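Side-chain contacts in N-acetyltransferase (Staphylococcus aureus subsp. aureus, PDB 4LUA), which probably transfers an acetyl group from acetyl-coenzyme A to an amine nitrogen, as a member of the GNAT family of acetyltransferases: residues I107-A110 against N114-S117; I98-I103 against S134-D139; G128-Y133 against H158-D163. One frame throughout, in Å; residues are numbered along the deposited sequence.

Contact 1. Residues I107-A110 against N114-S117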
ATOM      1  N   ILE A 107       0.010  -9.604  -4.939  1.00 14.34           N
ATOM      2  CA  ILE A 107      -0.274 -10.097  -6.288  1.00 15.52           C
ATOM      3  C   ILE A 107      -0.811 -11.517  -6.225  1.00 18.41           C
ATOM      4  O   ILE A 107      -1.856 -11.858  -6.867  1.00 18.55           O
ATOM      5  CB  ILE A 107       0.986 -10.083  -7.170  1.00 18.67           C
ATOM      6  CG1 ILE A 107       1.399  -8.641  -7.478  1.00 19.88           C
ATOM      7  CG2 ILE A 107       0.727 -10.804  -8.487  1.00 18.40           C
ATOM      8  CD1 ILE A 107       2.908  -8.487  -7.952  1.00 19.24           C
ATOM      9  N   ASN A 108      -0.142 -12.405  -5.446  1.00 18.62           N
ATOM     10  CA  ASN A 108      -0.711 -13.771  -5.381  1.00 17.53           C
ATOM     11  C   ASN A 108      -2.060 -13.886  -4.672  1.00 18.18           C
ATOM     12  O   ASN A 108      -2.900 -14.670  -5.053  1.00 20.43           O
ATOM     13  CB  ASN A 108       0.300 -14.745  -4.702  1.00 23.62           C
ATOM     14  CG  ASN A 108       1.470 -15.045  -5.589  1.00 35.85           C
ATOM     15  OD1 ASN A 108       1.288 -15.554  -6.696  1.00 39.40           O
ATOM     16  ND2 ASN A 108       2.686 -14.709  -5.136  1.00 36.81           N
ATOM     17  N   TYR A 109      -2.242 -13.119  -3.593  1.00 18.36           N
ATOM     18  CA  TYR A 109      -3.518 -13.096  -2.906  1.00 18.63           C
ATOM     19  C   TYR A 109      -4.616 -12.702  -3.881  1.00 17.64           C
ATOM     20  O   TYR A 109      -5.701 -13.313  -3.953  1.00 19.67           O
ATOM     21  CB  TYR A 109      -3.421 -12.134  -1.708  1.00 18.22           C
ATOM     22  CG  TYR A 109      -4.748 -11.958  -1.027  1.00 17.66           C
ATOM     23  CD1 TYR A 109      -5.084 -12.754   0.066  1.00 19.27           C
ATOM     24  CD2 TYR A 109      -5.643 -10.988  -1.491  1.00 17.73           C
ATOM     25  CE1 TYR A 109      -6.341 -12.627   0.663  1.00 20.73           C
ATOM     26  CE2 TYR A 109      -6.891 -10.841  -0.923  1.00 19.43           C
ATOM     27  CZ  TYR A 109      -7.232 -11.662   0.160  1.00 21.38           C
ATOM     28  OH  TYR A 109      -8.469 -11.545   0.789  1.00 29.39           O
ATOM     29  N   ALA A 110      -4.357 -11.653  -4.635  1.00 17.89           N
ATOM     30  CA  ALA A 110      -5.345 -11.161  -5.586  1.00 18.41           C
ATOM     31  C   ALA A 110      -5.646 -12.186  -6.676  1.00 19.63           C
ATOM     32  O   ALA A 110      -6.831 -12.424  -7.042  1.00 24.69           O
ATOM     33  CB  ALA A 110      -4.826  -9.884  -6.199  1.00 18.67           C
ATOM     34  N   ASN A 114      -9.382 -14.305  -7.348  1.00 32.07           N
ATOM     35  CA  ASN A 114     -10.002 -14.058  -8.645  1.00 34.01           C
ATOM     36  C   ASN A 114     -10.262 -12.587  -8.970  1.00 29.12           C
ATOM     37  O   ASN A 114     -11.192 -12.245  -9.715  1.00 35.71           O
ATOM     38  CB  ASN A 114     -11.260 -14.915  -8.811  1.00 38.59           C
ATOM     39  CG  ASN A 114     -10.955 -16.418  -8.685  1.00 51.49           C
ATOM     40  OD1 ASN A 114     -11.427 -17.089  -7.751  1.00 53.75           O
ATOM     41  ND2 ASN A 114     -10.136 -16.945  -9.621  1.00 52.04           N
ATOM     42  N   TYR A 115      -9.394 -11.731  -8.447  1.00 26.76           N
ATOM     43  CA  TYR A 115      -9.385 -10.313  -8.791  1.00 25.18           C
ATOM     44  C   TYR A 115      -8.948 -10.156 -10.237  1.00 30.43           C
ATOM     45  O   TYR A 115      -8.193 -10.990 -10.754  1.00 28.42           O
ATOM     46  CB  TYR A 115      -8.351  -9.589  -7.932  1.00 26.22           C
ATOM     47  CG  TYR A 115      -8.686  -9.350  -6.454  1.00 30.43           C
ATOM     48  CD1 TYR A 115      -8.998 -10.383  -5.602  1.00 39.68           C
ATOM     49  CD2 TYR A 115      -8.604  -8.078  -5.924  1.00 41.11           C
ATOM     50  CE1 TYR A 115      -9.276 -10.139  -4.250  1.00 36.13           C
ATOM     51  CE2 TYR A 115      -8.902  -7.835  -4.585  1.00 45.23           C
ATOM     52  CZ  TYR A 115      -9.237  -8.874  -3.761  1.00 35.98           C
ATOM     53  OH  TYR A 115      -9.512  -8.604  -2.421  1.00 38.91           O
ATOM     54  N   GLU A 116      -9.405  -9.086 -10.903  1.00 27.15           N
ATOM     55  CA  GLU A 116      -9.102  -8.895 -12.318  1.00 32.90           C
ATOM     56  C   GLU A 116      -7.858  -8.034 -12.504  1.00 35.01           C
ATOM     57  O   GLU A 116      -7.077  -8.218 -13.454  1.00 37.20           O
ATOM     58  CB  GLU A 116     -10.235  -8.165 -13.042  1.00 44.68           C
ATOM     59  CG  GLU A 116     -11.614  -8.780 -12.988  1.00 53.02           C
ATOM     60  CD  GLU A 116     -12.602  -7.967 -13.833  1.00 61.16           C
ATOM     61  OE1 GLU A 116     -12.416  -6.723 -13.943  1.00 57.47           O
ATOM     62  OE2 GLU A 116     -13.542  -8.577 -14.395  1.00 67.59           O
ATOM     63  N   SER A 117      -7.646  -7.085 -11.601  1.00 29.28           N
ATOM     64  CA  SER A 117      -6.457  -6.268 -11.745  1.00 28.57           C
ATOM     65  C   SER A 117      -6.110  -5.652 -10.416  1.00 27.63           C
ATOM     66  O   SER A 117      -6.933  -5.699  -9.460  1.00 26.81           O
ATOM     67  CB  SER A 117      -6.620  -5.128 -12.768  1.00 28.91           C
ATOM     68  OG  SER A 117      -5.309  -4.549 -13.046  1.00 34.63           O
TER
HETATM   69  O   HOH W   1     -10.609 -10.345  -0.677  1.00 48.72           O

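Contact 2. Residues I98-I103 against S134-D139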
ATOM      1  N   ILE A  98      11.747  -6.099   2.038  1.00 17.74           N
ATOM      2  CA  ILE A  98      10.518  -6.371   2.777  1.00 17.20           C
ATOM      3  C   ILE A  98       9.289  -6.014   1.922  1.00 15.00           C
ATOM      4  O   ILE A  98       8.324  -6.798   1.797  1.00 17.11           O
ATOM      5  CB  ILE A  98      10.434  -5.515   4.103  1.00 18.56           C
ATOM      6  CG1 ILE A  98      11.593  -5.819   5.042  1.00 24.48           C
ATOM      7  CG2 ILE A  98       9.079  -5.735   4.846  1.00 20.32           C
ATOM      8  CD1 ILE A  98      11.589  -7.159   5.448  1.00 28.76           C
ATOM      9  N   ASN A  99       9.295  -4.818   1.318  1.00 14.24           N
ATOM     10  CA  ASN A  99       8.111  -4.433   0.582  1.00 14.37           C
ATOM     11  C   ASN A  99       7.916  -5.298  -0.653  1.00 14.64           C
ATOM     12  O   ASN A  99       6.768  -5.521  -1.057  1.00 13.42           O
ATOM     13  CB  ASN A  99       8.121  -2.917   0.196  1.00 15.12           C
ATOM     14  CG  ASN A  99       6.714  -2.331   0.139  1.00 13.47           C
ATOM     15  OD1 ASN A  99       5.842  -2.764   0.916  1.00 15.10           O
ATOM     16  ND2 ASN A  99       6.495  -1.364  -0.761  1.00 12.63           N
ATOM     17  N   SER A 100       8.990  -5.774  -1.287  1.00 14.71           N
ATOM     18  CA  SER A 100       8.822  -6.634  -2.472  1.00 16.70           C
ATOM     19  C   SER A 100       8.169  -7.925  -2.027  1.00 17.65           C
ATOM     20  O   SER A 100       7.303  -8.440  -2.781  1.00 17.29           O
ATOM     21  CB  SER A 100      10.170  -6.968  -3.147  1.00 23.46           C
ATOM     22  OG  SER A 100      10.636  -5.813  -3.837  1.00 25.75           O
ATOM     23  N   GLU A 101       8.555  -8.446  -0.855  1.00 16.03           N
ATOM     24  CA  GLU A 101       7.892  -9.680  -0.365  1.00 17.84           C
ATOM     25  C   GLU A 101       6.403  -9.391  -0.126  1.00 18.02           C
ATOM     26  O   GLU A 101       5.503 -10.175  -0.518  1.00 17.92           O
ATOM     27  CB  GLU A 101       8.553 -10.205   0.901  1.00 20.01           C
ATOM     28  CG  GLU A 101       9.741 -11.099   0.648  1.00 39.70           C
ATOM     29  CD  GLU A 101      10.367 -11.588   1.959  1.00 57.55           C
ATOM     30  OE1 GLU A 101       9.612 -11.763   2.953  1.00 59.54           O
ATOM     31  OE2 GLU A 101      11.611 -11.773   1.995  1.00 65.27           O
ATOM     32  N   LEU A 102       6.102  -8.209   0.434  1.00 14.86           N
ATOM     33  CA  LEU A 102       4.711  -7.841   0.708  1.00 14.62           C
ATOM     34  C   LEU A 102       3.866  -7.661  -0.577  1.00 14.53           C
ATOM     35  O   LEU A 102       2.756  -8.221  -0.710  1.00 15.66           O
ATOM     36  CB  LEU A 102       4.671  -6.550   1.576  1.00 13.13           C
ATOM     37  CG  LEU A 102       3.266  -6.048   1.894  1.00 13.78           C
ATOM     38  CD1 LEU A 102       2.366  -7.090   2.639  1.00 16.15           C
ATOM     39  CD2 LEU A 102       3.436  -4.829   2.782  1.00 15.41           C
ATOM     40  N   ILE A 103       4.362  -6.893  -1.561  1.00 12.83           N
ATOM     41  CA  ILE A 103       3.576  -6.639  -2.766  1.00 13.77           C
ATOM     42  C   ILE A 103       3.513  -7.933  -3.606  1.00 14.10           C
ATOM     43  O   ILE A 103       2.478  -8.217  -4.221  1.00 16.00           O
ATOM     44  CB  ILE A 103       4.158  -5.436  -3.528  1.00 14.03           C
ATOM     45  CG1 ILE A 103       4.185  -4.186  -2.640  1.00 14.28           C
ATOM     46  CG2 ILE A 103       3.353  -5.226  -4.797  1.00 17.61           C
ATOM     47  CD1 ILE A 103       2.766  -3.801  -2.013  1.00 18.05           C
ATOM     48  N   SER A 134       7.628  -1.334 -11.162  1.00 14.32           N
ATOM     49  CA  SER A 134       7.908  -1.857 -12.505  0.58 14.95           C
ATOM     50  C   SER A 134       8.659  -3.190 -12.404  1.00 15.92           C
ATOM     51  O   SER A 134       8.418  -4.128 -13.184  1.00 18.07           O
ATOM     52  CB  SER A 134       8.761  -0.837 -13.302  0.58 15.59           C
ATOM     53  OG  SER A 134       9.091  -1.371 -14.569  0.58 18.31           O
ATOM     54  N   ALA A 135       9.557  -3.282 -11.419  1.00 15.66           N
ATOM     55  CA  ALA A 135      10.335  -4.499 -11.290  1.00 17.51           C
ATOM     56  C   ALA A 135       9.449  -5.689 -10.884  1.00 17.12           C
ATOM     57  O   ALA A 135       9.810  -6.859 -11.111  1.00 21.82           O
ATOM     58  CB  ALA A 135      11.456  -4.287 -10.237  1.00 19.42           C
ATOM     59  N   LEU A 136       8.326  -5.390 -10.234  1.00 15.73           N
ATOM     60  CA  LEU A 136       7.364  -6.453  -9.858  1.00 17.12           C
ATOM     61  C   LEU A 136       6.353  -6.743 -10.947  1.00 18.22           C
ATOM     62  O   LEU A 136       5.481  -7.610 -10.760  1.00 21.87           O
ATOM     63  CB  LEU A 136       6.587  -5.982  -8.607  1.00 17.73           C
ATOM     64  CG  LEU A 136       7.532  -5.919  -7.398  1.00 18.09           C
ATOM     65  CD1 LEU A 136       6.792  -5.186  -6.265  1.00 21.24           C
ATOM     66  CD2 LEU A 136       7.968  -7.295  -6.935  1.00 29.62           C
ATOM     67  N   GLY A 137       6.505  -6.098 -12.094  1.00 16.25           N
ATOM     68  CA  GLY A 137       5.640  -6.446 -13.210  1.00 15.82           C
ATOM     69  C   GLY A 137       4.461  -5.506 -13.442  1.00 17.23           C
ATOM     70  O   GLY A 137       3.652  -5.795 -14.359  1.00 19.74           O
ATOM     71  N   PHE A 138       4.341  -4.424 -12.667  1.00 13.55           N
ATOM     72  CA  PHE A 138       3.300  -3.430 -12.962  1.00 13.53           C
ATOM     73  C   PHE A 138       3.687  -2.587 -14.173  1.00 16.49           C
ATOM     74  O   PHE A 138       4.887  -2.281 -14.370  1.00 18.00           O
ATOM     75  CB  PHE A 138       3.147  -2.464 -11.772  1.00 12.70           C
ATOM     76  CG  PHE A 138       2.387  -3.057 -10.605  1.00 12.60           C
ATOM     77  CD1 PHE A 138       2.942  -4.121  -9.848  1.00 14.28           C
ATOM     78  CD2 PHE A 138       1.101  -2.605 -10.265  1.00 12.85           C
ATOM     79  CE1 PHE A 138       2.221  -4.680  -8.772  1.00 16.48           C
ATOM     80  CE2 PHE A 138       0.375  -3.158  -9.164  1.00 14.93           C
ATOM     81  CZ  PHE A 138       0.973  -4.225  -8.431  1.00 16.06           C
ATOM     82  N   ASP A 139       2.682  -2.186 -14.947  1.00 15.50           N
ATOM     83  CA  ASP A 139       2.884  -1.367 -16.155  1.00 16.33           C
ATOM     84  C   ASP A 139       2.213  -0.044 -15.967  1.00 16.16           C
ATOM     85  O   ASP A 139       1.280   0.124 -15.178  1.00 16.01           O
ATOM     86  CB  ASP A 139       2.252  -2.079 -17.333  1.00 22.42           C
ATOM     87  CG  ASP A 139       3.106  -3.277 -17.812  1.00 36.95           C
ATOM     88  OD1 ASP A 139       4.327  -3.354 -17.495  1.00 38.04           O
ATOM     89  OD2 ASP A 139       2.561  -4.122 -18.535  1.00 51.62           O
TER

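Contact 3. Residues G128-Y133 against H158-D163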
ATOM      1  N   GLY A 128      11.767   6.149  -7.178  1.00 13.18           N
ATOM      2  CA  GLY A 128      12.098   4.944  -6.447  1.00 13.16           C
ATOM      3  C   GLY A 128      10.921   3.972  -6.396  1.00 12.75           C
ATOM      4  O   GLY A 128      11.058   2.738  -6.598  1.00 13.01           O
ATOM      5  N   ALA A 129       9.734   4.522  -6.047  1.00 11.23           N
ATOM      6  CA  ALA A 129       8.564   3.658  -5.936  1.00 12.16           C
ATOM      7  C   ALA A 129       8.128   3.168  -7.323  1.00 12.65           C
ATOM      8  O   ALA A 129       7.684   1.982  -7.456  1.00 12.77           O
ATOM      9  CB  ALA A 129       7.405   4.432  -5.246  1.00 12.70           C
ATOM     10  N   LYS A 130       8.230   4.022  -8.354  1.00 11.76           N
ATOM     11  CA  LYS A 130       7.809   3.590  -9.697  1.00 12.17           C
ATOM     12  C   LYS A 130       8.718   2.453 -10.203  1.00 14.43           C
ATOM     13  O   LYS A 130       8.221   1.440 -10.721  1.00 14.44           O
ATOM     14  CB  LYS A 130       7.838   4.795 -10.667  1.00 14.60           C
ATOM     15  CG  LYS A 130       7.080   4.540 -11.988  1.00 23.40           C
ATOM     16  CD  LYS A 130       6.878   5.843 -12.809  1.00 29.32           C
ATOM     17  CE  LYS A 130       7.737   5.841 -14.090  1.00 45.16           C
ATOM     18  NZ  LYS A 130       8.127   7.271 -14.475  1.00 49.99           N
ATOM     19  N   VAL A 131      10.051   2.577 -10.033  1.00 13.07           N
ATOM     20  CA  VAL A 131      10.948   1.502 -10.447  1.00 14.01           C
ATOM     21  C   VAL A 131      10.732   0.204  -9.658  1.00 13.65           C
ATOM     22  O   VAL A 131      10.779  -0.898 -10.221  1.00 14.65           O
ATOM     23  CB  VAL A 131      12.423   1.984 -10.344  1.00 14.94           C
ATOM     24  CG1 VAL A 131      13.401   0.795 -10.432  1.00 16.72           C
ATOM     25  CG2 VAL A 131      12.668   2.984 -11.473  1.00 16.18           C
ATOM     26  N   PHE A 132      10.448   0.357  -8.354  1.00 12.73           N
ATOM     27  CA  PHE A 132      10.155  -0.795  -7.514  1.00 14.58           C
ATOM     28  C   PHE A 132       8.927  -1.551  -8.095  1.00 12.94           C
ATOM     29  O   PHE A 132       8.957  -2.783  -8.253  1.00 14.60           O
ATOM     30  CB  PHE A 132       9.893  -0.274  -6.092  1.00 14.36           C
ATOM     31  CG  PHE A 132       9.191  -1.251  -5.207  1.00 11.55           C
ATOM     32  CD1 PHE A 132       7.764  -1.282  -5.152  1.00 13.76           C
ATOM     33  CD2 PHE A 132       9.929  -2.107  -4.384  1.00 16.83           C
ATOM     34  CE1 PHE A 132       7.132  -2.235  -4.289  1.00 12.65           C
ATOM     35  CE2 PHE A 132       9.267  -2.985  -3.496  1.00 18.99           C
ATOM     36  CZ  PHE A 132       7.895  -3.068  -3.498  1.00 14.38           C
ATOM     37  N   TYR A 133       7.875  -0.802  -8.425  1.00 14.31           N
ATOM     38  CA  TYR A 133       6.680  -1.478  -8.934  1.00 14.40           C
ATOM     39  C   TYR A 133       6.854  -2.026 -10.312  1.00 15.77           C
ATOM     40  O   TYR A 133       6.327  -3.105 -10.649  1.00 14.41           O
ATOM     41  CB  TYR A 133       5.488  -0.496  -8.944  1.00 11.85           C
ATOM     42  CG  TYR A 133       4.682  -0.599  -7.665  1.00 11.97           C
ATOM     43  CD1 TYR A 133       3.781  -1.643  -7.535  1.00 14.58           C
ATOM     44  CD2 TYR A 133       4.759   0.363  -6.652  1.00 12.95           C
ATOM     45  CE1 TYR A 133       2.991  -1.780  -6.402  1.00 13.16           C
ATOM     46  CE2 TYR A 133       3.956   0.228  -5.513  1.00 13.99           C
ATOM     47  CZ  TYR A 133       3.078  -0.839  -5.452  1.00 16.14           C
ATOM     48  OH  TYR A 133       2.242  -0.942  -4.357  1.00 19.70           O
ATOM     49  N   HIS A 158       1.306   9.077 -10.989  1.00 14.94           N
ATOM     50  CA  HIS A 158       1.269   8.019 -12.014  1.00 16.33           C
ATOM     51  C   HIS A 158       0.354   6.915 -11.503  1.00 13.57           C
ATOM     52  O   HIS A 158       0.321   6.589 -10.302  1.00 14.88           O
ATOM     53  CB  HIS A 158       2.640   7.421 -12.322  1.00 14.30           C
ATOM     54  CG  HIS A 158       3.525   8.375 -13.051  1.00 22.44           C
ATOM     55  ND1 HIS A 158       4.633   8.951 -12.456  1.00 28.08           N
ATOM     56  CD2 HIS A 158       3.416   8.928 -14.280  1.00 25.05           C
ATOM     57  CE1 HIS A 158       5.196   9.788 -13.315  1.00 27.85           C
ATOM     58  NE2 HIS A 158       4.450   9.838 -14.413  1.00 29.24           N
ATOM     59  N   TRP A 159      -0.400   6.301 -12.424  1.00 12.87           N
ATOM     60  CA  TRP A 159      -1.171   5.130 -12.073  1.00 12.93           C
ATOM     61  C   TRP A 159      -0.528   3.956 -12.800  1.00 13.11           C
ATOM     62  O   TRP A 159      -0.189   4.048 -13.970  1.00 13.92           O
ATOM     63  CB  TRP A 159      -2.610   5.290 -12.636  1.00 15.05           C
ATOM     64  CG  TRP A 159      -3.426   6.166 -11.749  1.00 14.14           C
ATOM     65  CD1 TRP A 159      -3.668   7.537 -11.884  1.00 17.38           C
ATOM     66  CD2 TRP A 159      -4.088   5.740 -10.551  1.00 17.67           C
ATOM     67  NE1 TRP A 159      -4.472   7.950 -10.829  1.00 18.99           N
ATOM     68  CE2 TRP A 159      -4.728   6.885  -9.998  1.00 18.19           C
ATOM     69  CE3 TRP A 159      -4.199   4.503  -9.897  1.00 20.67           C
ATOM     70  CZ2 TRP A 159      -5.494   6.809  -8.806  1.00 20.52           C
ATOM     71  CZ3 TRP A 159      -4.964   4.427  -8.728  1.00 22.28           C
ATOM     72  CH2 TRP A 159      -5.589   5.595  -8.200  1.00 22.75           C
ATOM     73  N   LEU A 160      -0.337   2.833 -12.083  1.00 12.75           N
ATOM     74  CA  LEU A 160       0.205   1.617 -12.679  1.00 13.36           C
ATOM     75  C   LEU A 160      -0.772   0.491 -12.415  1.00 15.20           C
ATOM     76  O   LEU A 160      -1.534   0.548 -11.452  1.00 16.24           O
ATOM     77  CB  LEU A 160       1.543   1.260 -11.966  1.00 16.49           C
ATOM     78  CG  LEU A 160       2.766   2.119 -12.409  1.00 20.56           C
ATOM     79  CD1 LEU A 160       2.698   3.528 -11.802  1.00 23.10           C
ATOM     80  CD2 LEU A 160       4.103   1.421 -11.913  1.00 24.44           C
ATOM     81  N   PHE A 161      -0.686  -0.556 -13.217  1.00 16.07           N
ATOM     82  CA  PHE A 161      -1.570  -1.695 -13.016  1.00 16.90           C
ATOM     83  C   PHE A 161      -0.789  -2.984 -13.169  1.00 19.39           C
ATOM     84  O   PHE A 161       0.236  -3.047 -13.880  1.00 21.12           O
ATOM     85  CB  PHE A 161      -2.735  -1.682 -14.031  1.00 19.16           C
ATOM     86  CG  PHE A 161      -2.314  -2.005 -15.444  1.00 22.06           C
ATOM     87  CD1 PHE A 161      -2.261  -3.323 -15.913  1.00 25.49           C
ATOM     88  CD2 PHE A 161      -1.949  -0.964 -16.296  1.00 31.15           C
ATOM     89  CE1 PHE A 161      -1.845  -3.608 -17.247  1.00 28.46           C
ATOM     90  CE2 PHE A 161      -1.545  -1.233 -17.634  1.00 32.31           C
ATOM     91  CZ  PHE A 161      -1.498  -2.549 -18.097  1.00 35.37           C
ATOM     92  N   TYR A 162      -1.339  -4.061 -12.574  1.00 17.99           N
ATOM     93  CA  TYR A 162      -0.807  -5.403 -12.814  1.00 18.86           C
ATOM     94  C   TYR A 162      -1.943  -6.227 -13.383  1.00 21.05           C
ATOM     95  O   TYR A 162      -3.037  -6.330 -12.776  1.00 22.68           O
ATOM     96  CB  TYR A 162      -0.320  -6.013 -11.464  1.00 18.55           C
ATOM     97  CG  TYR A 162       0.369  -7.339 -11.643  1.00 18.75           C
ATOM     98  CD1 TYR A 162      -0.355  -8.487 -11.829  1.00 20.57           C
ATOM     99  CD2 TYR A 162       1.766  -7.421 -11.568  1.00 18.01           C
ATOM    100  CE1 TYR A 162       0.288  -9.701 -12.015  1.00 21.51           C
ATOM    101  CE2 TYR A 162       2.417  -8.631 -11.750  1.00 19.38           C
ATOM    102  CZ  TYR A 162       1.667  -9.759 -11.974  1.00 20.59           C
ATOM    103  OH  TYR A 162       2.261 -11.014 -12.163  1.00 23.92           O
ATOM    104  N   ASP A 163      -1.620  -6.863 -14.505  1.00 23.81           N
ATOM    105  CA  ASP A 163      -2.550  -7.638 -15.300  1.00 25.28           C
ATOM    106  C   ASP A 163      -2.720  -8.997 -14.675  1.00 25.76           C
ATOM    107  O   ASP A 163      -1.852  -9.873 -14.890  1.00 30.54           O
ATOM    108  CB  ASP A 163      -2.000  -7.776 -16.728  1.00 28.51           C
ATOM    109  CG  ASP A 163      -2.920  -8.559 -17.629  1.00 39.27           C
ATOM    110  OD1 ASP A 163      -2.641  -8.567 -18.848  1.00 48.07           O
ATOM    111  OD2 ASP A 163      -3.912  -9.165 -17.144  1.00 37.27           O
TER

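Contact 1. Residues I107-A110 against N114-S117
The backbone of Y115 turns back on A110 at the end of helix 96-112, where Y115 N donates to A110 O over 3.0 Å with an N-H...O angle of 156°. This is the longer of the two bonds of a Schellman motif. N114, with positive phi, is its C-prime residue, and N114 N closes the shorter bond to R111 O. With CG of Y115 beside its backbone N and anti to the carbonyl carbon (chi1 -74°), the side chain brings its ring over A110, in the last turns of the helix: A110 CA is 4.2 Å from the ring centroid in an off-centre CH-pi contact, and A110 CB meets Y115 CG at 3.9 Å. The far end of the ring reaches Y109, one residue back along the helix. There Y115 OH approaches the edge of the Y109 ring, close to its plane, 3.8 Å from Y109 CE2, while the two aromatic side chains run at a slant to each other. The contact between the rings is small, made by Y109 CE2 against the CE1 and OH end of Y115. A single water joins the two hydroxyls, 2.9 Å from Y109 OH and 2.7 Å from Y115 OH, and it sits in the plane of the Y115 ring. Beyond the pair, strand 65-75 supplies L72 to both tyrosines and Q74 to Y115, and F58 meets Y109 edge-to-face. L164, near the C terminus, packs on A110 and Y115, and L118 of strand 117-123 comes up to A110, so the helix end packs against side chains from strands 65-75 and 117-123 just before the chain enters the second of these.

Contact 2. Residues I98-I103 against S134-D139
I103 N donates to N99 O over 2.8 Å, an ordinary helical bond that holds in place the turn from which I103 leans against L136 and F138. The one polar side-chain atom at the interface, S100 OG, is turned back to its own helix and bonded to K96 O, and it only brushes L136 CD2 at 4.3 Å. The contact is otherwise apolar, carried by the I103 CG2 and L136 CD1 methyls and the CE1 carbon of F138. With CG1 of I103 beside the backbone N (chi1 -58°), CG2 is left anti to that N and faces L136 and F138. I103 CG2 lies 3.7 Å from L136 CD1, and I103 CB is nearly as close to the same methyl. The two side chains cross at about a right angle. L136 thus divides its branches, CD1 going to I103 and CD2 toward S100, one turn earlier on the helix. I103 CG2 also reaches F138 CE1 at 4.2 Å, meeting the ring obliquely. F132 and Y133 of helix 127-135 also pack on I103, and F138 is set edge-to-face against both Y133 and Y162. G137, with positive phi, has two bonds around it, G137 N to S134 O at 3.0 Å and, probably, F138 N to Y133 O; they make the Schellman motif that ends helix 127-135, and its neighbours L136 and F138 lie against helix 96-112 of the GNAT fold.

Contact 3. Residues G128-Y133 against H158-D163
K130 crosses H158 obliquely and places NZ over one face of the imidazole. A bend at chi3 (110°) turns the end of the lysine across the ring: K130 CD is 3.9 Å from H158 ND1, and K130 NZ is 4.0 Å from H158 CE1. No hydrogen bond joins the two side chains. Deeper in the interface L160 points at the helix and sets its CD2 methyl against the side chains of K130 and Y133, about one helical turn apart. L160 CD2 lies 3.8 Å from Y133 CB and 4.3 Å from K130 CG. Only the root of Y133 meets the strand here. Its ring leads away, with F132 CE1 4.1 Å above its face, and its hydroxyl makes a weak hydrogen bond to T120 OG1. Helix 128-133 and strand 158-163 run nearly parallel, at 15°, with their axes 10.4 Å apart, so the helix lies along the sheet. That strand is the middle one of its three-stranded sheet, paired with strands 117-123 and 139-150; I122 of the former packs on A129 and Y133, while F143 of the latter meets the H158 ring.

From the N terminus, helix 96-112 opens contact 2 at residues 98-103. Contact 1 then closes a short loop as the same helix gives way to strand 117-123, and so lies wholly within the larger loop that contact 2 closes at residues 134-139. Before that closure, residues 128-133 open contact 3, which closes only on the last strand; contacts 2 and 3 therefore cross, sharing helix 127-135. Their segments also join directly, D139 N probably bonding F161 O. I107, on the helical segment of contact 1, packs on L136 and F138 of contact 2, and S117 OG reaches Y162 O. Together they tie two helices to the three-stranded C-terminal sheet.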